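Local coordinates for protein laminin subunit ALPHA-1 (Mus musculus, PDB 2JD4) that forms part of the basement membrane protein laminin-111, its LG4-5 domain pair carrying metal sites and probably helping to tether laminin to cell surfaces, at residues G200-G205 against G372-S377. The protein carries 4 engineered substitutions. Sequence-based numbering, arbitrary orientation.
Sequences GTFFEG and GVFPHS
T201 reaches across to the turn that ends the partner strand. From CB, 3.7 Å from H376 N, its two branches part. OG1 lies beside its own backbone N and takes an almost straight hydrogen bond from H376 N (2.8 Å, 170° at the hydrogen). CG2, anti to that N, presses on P375 CA at a tight 3.4 Å and also touches F374 O and V373 CG1. The receiving backbone is a type II turn from F374 to S377, closed by S377 N on F374 O; here F202 N makes only a weak, bent bond (135°) to S377 O. With an alanine in place of T201, H376 N would probably be left without its acceptor and a gap would open against P375 CA.

Strands 201-204 and 369-374 run antiparallel. F202 and F374 form a hydrogen-bonded pair, F374 N donating to F202 O, and E204 N bonds to G372 O. Water links G205 N to G372 O at the far end. The side chains of F202 and F374 lie side by side on one face, touching at F202 CD2 and F374 CD1 (4.0 Å), while E204 OE2 comes to the edge of the F374 ring at CE1 (3.7 Å); its OE1 bonds to S206. On the other face, in the non-hydrogen-bonded pair, V373 CG1 sits over the F203 ring, a CH-pi contact 4.0 Å from the centroid.

The contact joins 201-204 to the near-terminal strand of the second laminin G domain's beta-sandwich. Backbone bonds set the register, the T201 hydroxyl supplements a weak one at the turn, and apolar side chains pack both faces.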
loop_
_atom_site.group_PDB
_atom_site.type_symbol
_atom_site.label_atom_id
_atom_site.label_comp_id
_atom_site.label_asym_id
_atom_site.label_seq_id
_atom_site.Cartn_x
_atom_site.Cartn_y
_atom_site.Cartn_z
ATOM N N GLY A 200 -3.783 -6.292 -2.339
ATOM C CA GLY A 200 -2.848 -6.870 -1.384
ATOM C C GLY A 200 -1.375 -6.546 -1.594
ATOM O O GLY A 200 -0.986 -5.903 -2.573
ATOM N N THR A 201 -0.548 -7.009 -0.657
ATOM C CA THR A 201 0.890 -6.796 -0.710
ATOM C C THR A 201 1.617 -8.127 -0.862
ATOM O O THR A 201 1.436 -9.036 -0.047
ATOM C CB THR A 201 1.394 -6.128 0.578
ATOM O OG1 THR A 201 0.914 -4.782 0.642
ATOM C CG2 THR A 201 2.907 -6.146 0.626
ATOM N N PHE A 202 2.453 -8.227 -1.887
ATOM C CA PHE A 202 3.207 -9.449 -2.145
ATOM C C PHE A 202 4.504 -9.547 -1.333
ATOM O O PHE A 202 5.253 -8.572 -1.223
ATOM C CB PHE A 202 3.551 -9.542 -3.632
ATOM C CG PHE A 202 4.233 -10.828 -4.016
ATOM C CD1 PHE A 202 3.620 -12.053 -3.766
ATOM C CD2 PHE A 202 5.478 -10.812 -4.639
ATOM C CE1 PHE A 202 4.236 -13.250 -4.132
ATOM C CE2 PHE A 202 6.106 -12.009 -5.010
ATOM C CZ PHE A 202 5.481 -13.225 -4.755
ATOM N N PHE A 203 4.738 -10.734 -0.767
ATOM C CA PHE A 203 5.933 -11.053 0.016
ATOM C C PHE A 203 6.567 -12.238 -0.734
ATOM O O PHE A 203 5.992 -13.325 -0.761
ATOM C CB PHE A 203 5.562 -11.504 1.435
ATOM C CG PHE A 203 5.003 -10.413 2.316
ATOM C CD1 PHE A 203 3.721 -9.907 2.111
ATOM C CD2 PHE A 203 5.750 -9.927 3.388
ATOM C CE1 PHE A 203 3.189 -8.936 2.961
ATOM C CE2 PHE A 203 5.234 -8.960 4.246
ATOM C CZ PHE A 203 3.947 -8.461 4.035
ATOM N N GLU A 204 7.735 -12.036 -1.333
ATOM C CA GLU A 204 8.383 -13.092 -2.116
ATOM C C GLU A 204 9.016 -14.252 -1.337
ATOM O O GLU A 204 9.375 -15.270 -1.941
ATOM C CB GLU A 204 9.430 -12.485 -3.058
ATOM C CG GLU A 204 10.714 -12.018 -2.386
ATOM C CD GLU A 204 11.672 -11.338 -3.352
ATOM O OE1 GLU A 204 12.834 -11.098 -2.971
ATOM O OE2 GLU A 204 11.265 -11.035 -4.491
ATOM N N GLY A 205 9.173 -14.096 -0.023
ATOM C CA GLY A 205 9.743 -15.158 0.795
ATOM C C GLY A 205 11.207 -14.991 1.160
ATOM O O GLY A 205 11.817 -15.904 1.716
ATOM N N GLY A 372 12.412 -7.527 -0.067
ATOM C CA GLY A 372 11.607 -8.580 -0.668
ATOM C C GLY A 372 10.111 -8.478 -0.421
ATOM O O GLY A 372 9.416 -9.493 -0.370
ATOM N N VAL A 373 9.614 -7.254 -0.273
ATOM C CA VAL A 373 8.191 -7.006 -0.037
ATOM C C VAL A 373 7.755 -5.894 -0.986
ATOM O O VAL A 373 8.491 -4.928 -1.184
ATOM C CB VAL A 373 7.930 -6.561 1.420
ATOM C CG1 VAL A 373 6.444 -6.274 1.626
ATOM C CG2 VAL A 373 8.407 -7.644 2.377
ATOM N N PHE A 374 6.558 -6.023 -1.554
ATOM C CA PHE A 374 6.057 -5.055 -2.525
ATOM C C PHE A 374 4.655 -4.565 -2.147
ATOM O O PHE A 374 3.650 -5.030 -2.670
ATOM C CB PHE A 374 6.070 -5.714 -3.911
ATOM C CG PHE A 374 7.393 -6.373 -4.247
ATOM C CD1 PHE A 374 7.702 -7.638 -3.747
ATOM C CD2 PHE A 374 8.341 -5.711 -5.006
ATOM C CE1 PHE A 374 8.941 -8.226 -4.001
ATOM C CE2 PHE A 374 9.587 -6.287 -5.266
ATOM C CZ PHE A 374 9.885 -7.549 -4.761
ATOM N N PRO A 375 4.583 -3.591 -1.228
ATOM C CA PRO A 375 3.306 -3.045 -0.766
ATOM C C PRO A 375 2.288 -2.655 -1.818
ATOM O O PRO A 375 2.596 -1.914 -2.754
ATOM C CB PRO A 375 3.719 -1.865 0.125
ATOM C CG PRO A 375 5.078 -1.522 -0.328
ATOM C CD PRO A 375 5.715 -2.839 -0.663
ATOM N N HIS A 376 1.083 -3.196 -1.652
ATOM C CA HIS A 376 -0.058 -2.924 -2.515
ATOM C C HIS A 376 -0.030 -3.596 -3.885
ATOM O O HIS A 376 -0.986 -3.472 -4.652
ATOM C CB HIS A 376 -0.240 -1.404 -2.671
ATOM C CG HIS A 376 -0.387 -0.680 -1.363
ATOM N ND1 HIS A 376 -1.434 -0.909 -0.498
ATOM C CD2 HIS A 376 0.393 0.254 -0.769
ATOM C CE1 HIS A 376 -1.293 -0.148 0.575
ATOM N NE2 HIS A 376 -0.193 0.568 0.435
ATOM N N SER A 377 1.051 -4.309 -4.189
ATOM C CA SER A 377 1.153 -5.015 -5.462
ATOM C C SER A 377 1.169 -6.523 -5.203
ATOM O O SER A 377 2.141 -7.047 -4.663
ATOM C CB SER A 377 2.422 -4.581 -6.204
ATOM O OG SER A 377 2.509 -5.192 -7.482
HETATM O O HOH W 1 -3.626 -3.379 -3.699
HETATM O O HOH W 2 9.795 -11.520 1.435
#